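Local structure of extracellular solute-binding protein, family 1 (Bifidobacterium longum subsp. infantis, 6FTH) at residues Val34-Arg37 with Lys42-Asn45; Met46-Asp51 with Val367-Gly372. The protein probably binds human milk oligosaccharides outside the cell and delivers them to an ABC transporter for uptake. All blocks are in the same frame, centred on the assembly; numbering follows the deposited sequence.

Contact 1 (Val34-Arg37 with Lys42-Asn45); sequences VVKR and KIAN
Val-34 meets Ile-43 tip to tip, and this apolar touch opens the contact between the end of strand 29-36 and the loop that follows it. The methyl CD1 of Ile-43 sits against the whole fork of the valine: Val-34 CG2 lies 3.5 Å from Ile-43 CD1, with CB and CG1 only slightly farther. Because Ile-43 CD1 continues the chain in extended form (chi2 179°), the isoleucine reaches the strand although the CA atoms of Val-34 and Ile-43 remain 8.9 Å apart. Trp-62 of strand 59-66 touches both side chains and completes this buried cluster.

Two residues on, Lys-36 also sends its side chain toward the loop. Its chain bends at chi2, chi3 and chi4 in turn, which curls it over the isoleucine instead of letting it run straight out, and the two side chains cross obliquely. Lys-36 CE is 3.8 Å from Ile-43 CG1, while Lys-36 CD lies a similar 3.8 Å from Ile-43 CD1, so the aliphatic part of the lysine packs as a hydrocarbon. The curl brings NZ to just before the 3-10 segment, 4.1 Å from Lys-42 CA. There the ammonium forms a salt bridge with Glu-64 OE1 and a hydrogen bond to Asp-41 O; the same Glu-64 OE1 accepts from the backbone N of Ile-43. One carboxylate oxygen thus ties the lysine and the loop together.

No hydrogen bond runs directly between 34-37 and 42-45. The 3-10 turn is held internally by Asn-45 N to Lys-42 O at 3.0 Å. Strand 29-36, helix 47-56 and the adjacent parallel strand 59-66 form a beta-alpha-beta crossover, an element of the alpha/beta lobes of the periplasmic-binding-protein fold, and the contact lies in its first strand-to-helix connection.

Contact 2 (Met46-Asp51 with Val367-Gly372); sequences MQWAKD and VQQFLG
Trp-48 and Gln-368 mark the closest backbone approach, 6.4 Å between their CA atoms, where the first turn of helix 47-56 meets the last turns of helix 363-371. This is a helix-helix contact within one alpha/beta lobe of the solute-binding-protein fold. Met-46 holds the N-cap position of the first helix; the second ends at Leu-371, and Gly-372 after it, with positive phi, leads the chain out.

Trp-48 makes the largest single contribution to the contact. Its CG stands between the backbone N and the carbonyl carbon (chi1 66°); this turns a face of the indole to Gln-368 and Gln-369, with the ring's long direction running across the partner helix rather than along it. Over that face comes Gln-369, whose CG makes a CH-pi contact 3.9 Å from the centroid of the six-membered ring and 20° off its normal. Gln-368 O lies over the same face near the pyrrole part, 3.7 Å from Trp-48 CD1, while Ala-49 CB lies over the opposite face. The indole N-H is used elsewhere, by Pro-403 O.

The Gln-368 side chain runs antiparallel alongside that of Trp-48, CB against CB at 3.6 Å, with its amide plane 59° from the ring. Both ends of that amide have protein partners: OE1 accepts from Phe-374 N and NE2 donates to Lys-364 O.

Two waters link Asp-51 of the first helix to the Gln-368 amide of the second; the other aspartate oxygen, OD1, receives Gln-47 NE2 from above the carboxylate plane. Asp-51 OD2 accepts from both: water 1 also donates to Gln-368 OE1 at 2.7 Å, whereas water 2 accepts from Gln-368 NE2 at 2.9 Å.

Contacts 1 and 2 come in series along the chain, with their centres about 11 Å apart on the same side of the molecule's centre. Strand 29-36, an inner strand of a four-stranded mixed sheet, leads through the 42-45 turn directly into helix 47-56, so contact 2 begins where contact 1 ends. They touch as well: Ile-43 O lies 3.5 Å from Ala-49 CB. Contact 1 is local, its segments five residues apart, whereas contact 2 brings in helix 363-371 from 316 residues later. Strand 339-343, shortly before that helix, joins the same sheet as strand 29-36, so the pair is consistent with a lobe assembled from distant parts of the sequence.

Contact 1 (Val34-Arg37 with Lys42-Asn45)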
ATOM      1  N   VAL A  34       7.627  19.485  -4.770  1.00 16.72           N
ATOM      2  CA  VAL A  34       6.477  18.637  -4.465  1.00 16.26           C
ATOM      3  C   VAL A  34       6.293  17.655  -5.606  1.00 16.44           C
ATOM      4  O   VAL A  34       6.055  18.062  -6.748  1.00 16.68           O
ATOM      5  CB  VAL A  34       5.183  19.437  -4.257  1.00 18.44           C
ATOM      6  CG1 VAL A  34       4.059  18.506  -3.776  1.00 17.40           C
ATOM      7  CG2 VAL A  34       5.391  20.615  -3.321  1.00 20.96           C
ATOM      8  N   VAL A  35       6.398  16.375  -5.297  1.00 15.28           N
ATOM      9  CA  VAL A  35       6.084  15.302  -6.230  1.00 14.79           C
ATOM     10  C   VAL A  35       4.577  15.098  -6.142  1.00 17.38           C
ATOM     11  O   VAL A  35       4.038  14.863  -5.051  1.00 15.77           O
ATOM     12  CB  VAL A  35       6.852  14.019  -5.879  1.00 14.88           C
ATOM     13  CG1 VAL A  35       6.564  12.920  -6.875  1.00 17.24           C
ATOM     14  CG2 VAL A  35       8.361  14.295  -5.779  1.00 16.28           C
ATOM     15  N   LYS A  36       3.893  15.242  -7.274  1.00 15.26           N
ATOM     16  CA  LYS A  36       2.446  15.387  -7.320  1.00 14.74           C
ATOM     17  C   LYS A  36       1.716  14.092  -7.672  1.00 17.53           C
ATOM     18  O   LYS A  36       2.126  13.330  -8.559  1.00 16.75           O
ATOM     19  CB  LYS A  36       2.062  16.454  -8.350  1.00 17.25           C
ATOM     20  CG  LYS A  36       2.533  17.868  -8.031  1.00 15.82           C
ATOM     21  CD  LYS A  36       1.818  18.556  -6.841  1.00 18.40           C
ATOM     22  CE  LYS A  36       0.340  18.813  -7.090  1.00 17.89           C
ATOM     23  NZ  LYS A  36       0.146  19.540  -8.404  1.00 18.47           N
ATOM     24  N   ARG A  37       0.595  13.873  -6.995  1.00 15.92           N
ATOM     25  CA  ARG A  37      -0.337  12.840  -7.401  1.00 15.98           C
ATOM     26  C   ARG A  37      -0.920  13.188  -8.771  1.00 16.84           C
ATOM     27  O   ARG A  37      -1.124  14.364  -9.089  1.00 15.73           O
ATOM     28  CB  ARG A  37      -1.491  12.814  -6.412  1.00 17.16           C
ATOM     29  CG  ARG A  37      -2.463  11.677  -6.553  1.00 16.45           C
ATOM     30  CD  ARG A  37      -3.664  11.983  -5.706  1.00 16.41           C
ATOM     31  NE  ARG A  37      -4.634  10.906  -5.655  1.00 19.65           N
ATOM     32  CZ  ARG A  37      -5.572  10.684  -6.573  1.00 22.79           C
ATOM     33  NH1 ARG A  37      -5.659  11.439  -7.667  1.00 23.99           N
ATOM     34  NH2 ARG A  37      -6.432   9.689  -6.407  1.00 28.16           N
ATOM     35  N   LYS A  42      -2.438  22.567 -10.251  1.00 20.74           N
ATOM     36  CA  LYS A  42      -1.184  23.165  -9.836  1.00 19.04           C
ATOM     37  C   LYS A  42      -1.343  23.723  -8.421  1.00 17.59           C
ATOM     38  O   LYS A  42      -2.389  24.268  -8.072  1.00 18.54           O
ATOM     39  CB  LYS A  42      -0.849  24.280 -10.828  1.00 24.95           C
ATOM     40  CG  LYS A  42       0.615  24.638 -10.931  1.00 34.65           C
ATOM     41  CD  LYS A  42       1.057  25.267  -9.630  1.00 34.56           C
ATOM     42  CE  LYS A  42       2.335  25.992  -9.704  1.00 34.26           C
ATOM     43  NZ  LYS A  42       2.885  26.119  -8.357  1.00 37.70           N
ATOM     44  N   ILE A  43      -0.304  23.573  -7.595  1.00 17.12           N
ATOM     45  CA  ILE A  43      -0.383  24.024  -6.202  1.00 16.34           C
ATOM     46  C   ILE A  43      -0.639  25.524  -6.113  1.00 18.59           C
ATOM     47  O   ILE A  43      -1.376  25.988  -5.234  1.00 18.89           O
ATOM     48  CB  ILE A  43       0.886  23.628  -5.425  1.00 20.71           C
ATOM     49  CG1 ILE A  43       1.011  22.117  -5.359  1.00 26.87           C
ATOM     50  CG2 ILE A  43       0.840  24.193  -3.989  1.00 24.09           C
ATOM     51  CD1 ILE A  43       2.274  21.645  -4.611  1.00 30.40           C
ATOM     52  N   ALA A  44       0.011  26.309  -6.977  1.00 20.42           N
ATOM     53  CA  ALA A  44      -0.197  27.755  -6.970  1.00 23.85           C
ATOM     54  C   ALA A  44      -1.665  28.113  -7.152  1.00 21.71           C
ATOM     55  O   ALA A  44      -2.091  29.188  -6.712  1.00 21.64           O
ATOM     56  CB  ALA A  44       0.653  28.426  -8.050  1.00 28.12           C
ATOM     57  N   ASN A  45      -2.448  27.238  -7.792  1.00 21.02           N
ATOM     58  CA  ASN A  45      -3.877  27.477  -7.977  1.00 19.87           C
ATOM     59  C   ASN A  45      -4.716  27.119  -6.760  1.00 20.44           C
ATOM     60  O   ASN A  45      -5.938  27.295  -6.808  1.00 19.81           O
ATOM     61  CB  ASN A  45      -4.413  26.694  -9.183  1.00 18.52           C
ATOM     62  CG  ASN A  45      -3.949  27.279 -10.502  1.00 21.86           C
ATOM     63  OD1 ASN A  45      -3.531  28.437 -10.559  1.00 23.82           O
ATOM     64  ND2 ASN A  45      -4.004  26.477 -11.562  1.00 24.07           N
TER

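Contact 2 (Met46-Asp51 with Val367-Gly372)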
ATOM      1  N   MET A  46      -4.121  26.615  -5.678  1.00 19.11           N
ATOM      2  CA  MET A  46      -4.885  26.171  -4.519  1.00 17.32           C
ATOM      3  C   MET A  46      -4.896  27.246  -3.439  1.00 14.48           C
ATOM      4  O   MET A  46      -3.837  27.707  -3.009  1.00 16.74           O
ATOM      5  CB  MET A  46      -4.266  24.891  -3.962  1.00 17.10           C
ATOM      6  CG  MET A  46      -4.284  23.739  -4.961  1.00 16.92           C
ATOM      7  SD  MET A  46      -3.337  22.329  -4.339  1.00 16.70           S
ATOM      8  CE  MET A  46      -3.259  21.277  -5.789  1.00 15.27           C
ATOM      9  N   GLN A  47      -6.102  27.624  -2.995  1.00 17.36           N
ATOM     10  CA  GLN A  47      -6.231  28.666  -1.982  1.00 18.69           C
ATOM     11  C   GLN A  47      -5.463  28.324  -0.710  1.00 19.17           C
ATOM     12  O   GLN A  47      -4.771  29.181  -0.148  1.00 19.18           O
ATOM     13  CB  GLN A  47      -7.704  28.925  -1.673  1.00 21.83           C
ATOM     14  CG  GLN A  47      -7.926  30.024  -0.645  1.00 22.66           C
ATOM     15  CD  GLN A  47      -7.483  31.374  -1.170  1.00 26.65           C
ATOM     16  OE1 GLN A  47      -7.915  31.795  -2.238  1.00 31.34           O
ATOM     17  NE2 GLN A  47      -6.597  32.040  -0.443  1.00 24.99           N
ATOM     18  N   TRP A  48      -5.583  27.081  -0.229  1.00 19.28           N
ATOM     19  CA  TRP A  48      -4.899  26.732   1.013  1.00 16.34           C
ATOM     20  C   TRP A  48      -3.404  26.952   0.898  1.00 15.84           C
ATOM     21  O   TRP A  48      -2.751  27.286   1.894  1.00 14.93           O
ATOM     22  CB  TRP A  48      -5.219  25.290   1.437  1.00 15.24           C
ATOM     23  CG  TRP A  48      -4.696  24.222   0.511  1.00 14.34           C
ATOM     24  CD1 TRP A  48      -5.409  23.565  -0.437  1.00 15.33           C
ATOM     25  CD2 TRP A  48      -3.363  23.703   0.442  1.00 14.01           C
ATOM     26  NE1 TRP A  48      -4.610  22.674  -1.104  1.00 16.84           N
ATOM     27  CE2 TRP A  48      -3.350  22.733  -0.577  1.00 14.00           C
ATOM     28  CE3 TRP A  48      -2.180  23.955   1.152  1.00 13.75           C
ATOM     29  CZ2 TRP A  48      -2.190  22.023  -0.921  1.00 14.24           C
ATOM     30  CZ3 TRP A  48      -1.032  23.248   0.814  1.00 14.31           C
ATOM     31  CH2 TRP A  48      -1.049  22.307  -0.224  1.00 13.93           C
ATOM     32  N   ALA A  49      -2.836  26.769  -0.301  1.00 15.69           N
ATOM     33  CA  ALA A  49      -1.400  26.945  -0.466  1.00 16.46           C
ATOM     34  C   ALA A  49      -1.014  28.422  -0.406  1.00 18.32           C
ATOM     35  O   ALA A  49       0.087  28.763   0.056  1.00 19.20           O
ATOM     36  CB  ALA A  49      -0.930  26.321  -1.774  1.00 16.18           C
ATOM     37  N   LYS A  50      -1.896  29.299  -0.891  1.00 16.76           N
ATOM     38  CA  LYS A  50      -1.688  30.734  -0.737  1.00 22.04           C
ATOM     39  C   LYS A  50      -1.806  31.141   0.727  1.00 19.83           C
ATOM     40  O   LYS A  50      -0.974  31.908   1.237  1.00 19.48           O
ATOM     41  CB  LYS A  50      -2.706  31.490  -1.598  1.00 22.81           C
ATOM     42  CG  LYS A  50      -2.425  31.429  -3.084  1.00 28.05           C
ATOM     43  CD  LYS A  50      -3.161  32.545  -3.832  1.00 31.64           C
ATOM     44  CE  LYS A  50      -2.817  32.555  -5.324  1.00 33.27           C
ATOM     45  NZ  LYS A  50      -1.361  32.426  -5.621  1.00 36.27           N
ATOM     46  N   ASP A  51      -2.819  30.610   1.416  1.00 19.19           N
ATOM     47  CA  ASP A  51      -2.960  30.831   2.854  1.00 18.69           C
ATOM     48  C   ASP A  51      -1.719  30.353   3.599  1.00 20.89           C
ATOM     49  O   ASP A  51      -1.227  31.030   4.508  1.00 19.70           O
ATOM     50  CB  ASP A  51      -4.181  30.080   3.397  1.00 18.75           C
ATOM     51  CG  ASP A  51      -5.502  30.626   2.888  1.00 20.97           C
ATOM     52  OD1 ASP A  51      -5.508  31.691   2.232  1.00 23.16           O
ATOM     53  OD2 ASP A  51      -6.545  29.985   3.153  1.00 21.96           O
ATOM     54  N   VAL A 367      -6.003  18.941   6.767  1.00 12.14           N
ATOM     55  CA  VAL A 367      -7.311  18.673   6.186  1.00 12.12           C
ATOM     56  C   VAL A 367      -7.421  19.281   4.796  1.00 11.82           C
ATOM     57  O   VAL A 367      -7.929  18.635   3.872  1.00 14.57           O
ATOM     58  CB  VAL A 367      -8.446  19.132   7.124  1.00 14.19           C
ATOM     59  CG1 VAL A 367      -9.778  19.011   6.419  1.00 15.31           C
ATOM     60  CG2 VAL A 367      -8.436  18.303   8.407  1.00 15.02           C
ATOM     61  N   GLN A 368      -6.921  20.512   4.618  1.00 14.74           N
ATOM     62  CA  GLN A 368      -7.036  21.162   3.312  1.00 15.26           C
ATOM     63  C   GLN A 368      -6.126  20.512   2.264  1.00 15.43           C
ATOM     64  O   GLN A 368      -6.505  20.407   1.096  1.00 15.81           O
ATOM     65  CB  GLN A 368      -6.788  22.665   3.428  1.00 15.41           C
ATOM     66  CG  GLN A 368      -7.911  23.395   4.148  1.00 15.44           C
ATOM     67  CD  GLN A 368      -7.712  24.894   4.102  1.00 16.16           C
ATOM     68  OE1 GLN A 368      -8.294  25.576   3.247  1.00 16.78           O
ATOM     69  NE2 GLN A 368      -6.864  25.413   4.988  1.00 17.73           N
ATOM     70  N   GLN A 369      -4.942  20.036   2.646  1.00 14.14           N
ATOM     71  CA  GLN A 369      -4.168  19.277   1.663  1.00 12.14           C
ATOM     72  C   GLN A 369      -4.912  18.030   1.232  1.00 13.24           C
ATOM     73  O   GLN A 369      -4.900  17.645   0.062  1.00 12.37           O
ATOM     74  CB  GLN A 369      -2.826  18.844   2.229  1.00 11.73           C
ATOM     75  CG  GLN A 369      -1.814  19.888   2.500  1.00 12.20           C
ATOM     76  CD  GLN A 369      -0.627  19.255   3.163  1.00 13.38           C
ATOM     77  OE1 GLN A 369       0.150  18.548   2.510  1.00 12.75           O
ATOM     78  NE2 GLN A 369      -0.530  19.395   4.480  1.00 14.01           N
ATOM     79  N   PHE A 370      -5.500  17.329   2.188  1.00 12.25           N
ATOM     80  CA  PHE A 370      -6.063  16.015   1.916  1.00 13.26           C
ATOM     81  C   PHE A 370      -7.362  16.136   1.121  1.00 12.92           C
ATOM     82  O   PHE A 370      -7.604  15.348   0.207  1.00 14.25           O
ATOM     83  CB  PHE A 370      -6.255  15.278   3.257  1.00 13.65           C
ATOM     84  CG  PHE A 370      -6.748  13.860   3.134  1.00 12.00           C
ATOM     85  CD1 PHE A 370      -6.035  12.901   2.428  1.00 14.38           C
ATOM     86  CD2 PHE A 370      -7.911  13.471   3.779  1.00 13.80           C
ATOM     87  CE1 PHE A 370      -6.507  11.598   2.315  1.00 17.06           C
ATOM     88  CE2 PHE A 370      -8.382  12.166   3.686  1.00 15.90           C
ATOM     89  CZ  PHE A 370      -7.683  11.238   2.954  1.00 15.11           C
ATOM     90  N   LEU A 371      -8.198  17.128   1.462  1.00 15.07           N
ATOM     91  CA  LEU A 371      -9.539  17.285   0.902  1.00 16.29           C
ATOM     92  C   LEU A 371      -9.719  18.546   0.066  1.00 17.83           C
ATOM     93  O   LEU A 371     -10.822  18.770  -0.451  1.00 22.25           O
ATOM     94  CB  LEU A 371     -10.569  17.307   2.045  1.00 17.14           C
ATOM     95  CG  LEU A 371     -10.552  16.065   2.944  1.00 20.67           C
ATOM     96  CD1 LEU A 371     -11.509  16.220   4.126  1.00 19.65           C
ATOM     97  CD2 LEU A 371     -10.875  14.823   2.152  1.00 19.45           C
ATOM     98  N   GLY A 372      -8.699  19.375  -0.055  1.00 16.41           N
ATOM     99  CA  GLY A 372      -8.790  20.639  -0.766  1.00 17.74           C
ATOM    100  C   GLY A 372      -9.172  21.796   0.146  1.00 19.41           C
ATOM    101  O   GLY A 372      -9.526  21.633   1.314  1.00 19.03           O
TER
HETATM  102  O   HOH W   1      -7.979  27.930   2.042  1.00 19.58           O
HETATM  103  O   HOH W   2      -6.326  28.259   5.314  1.00 23.99           O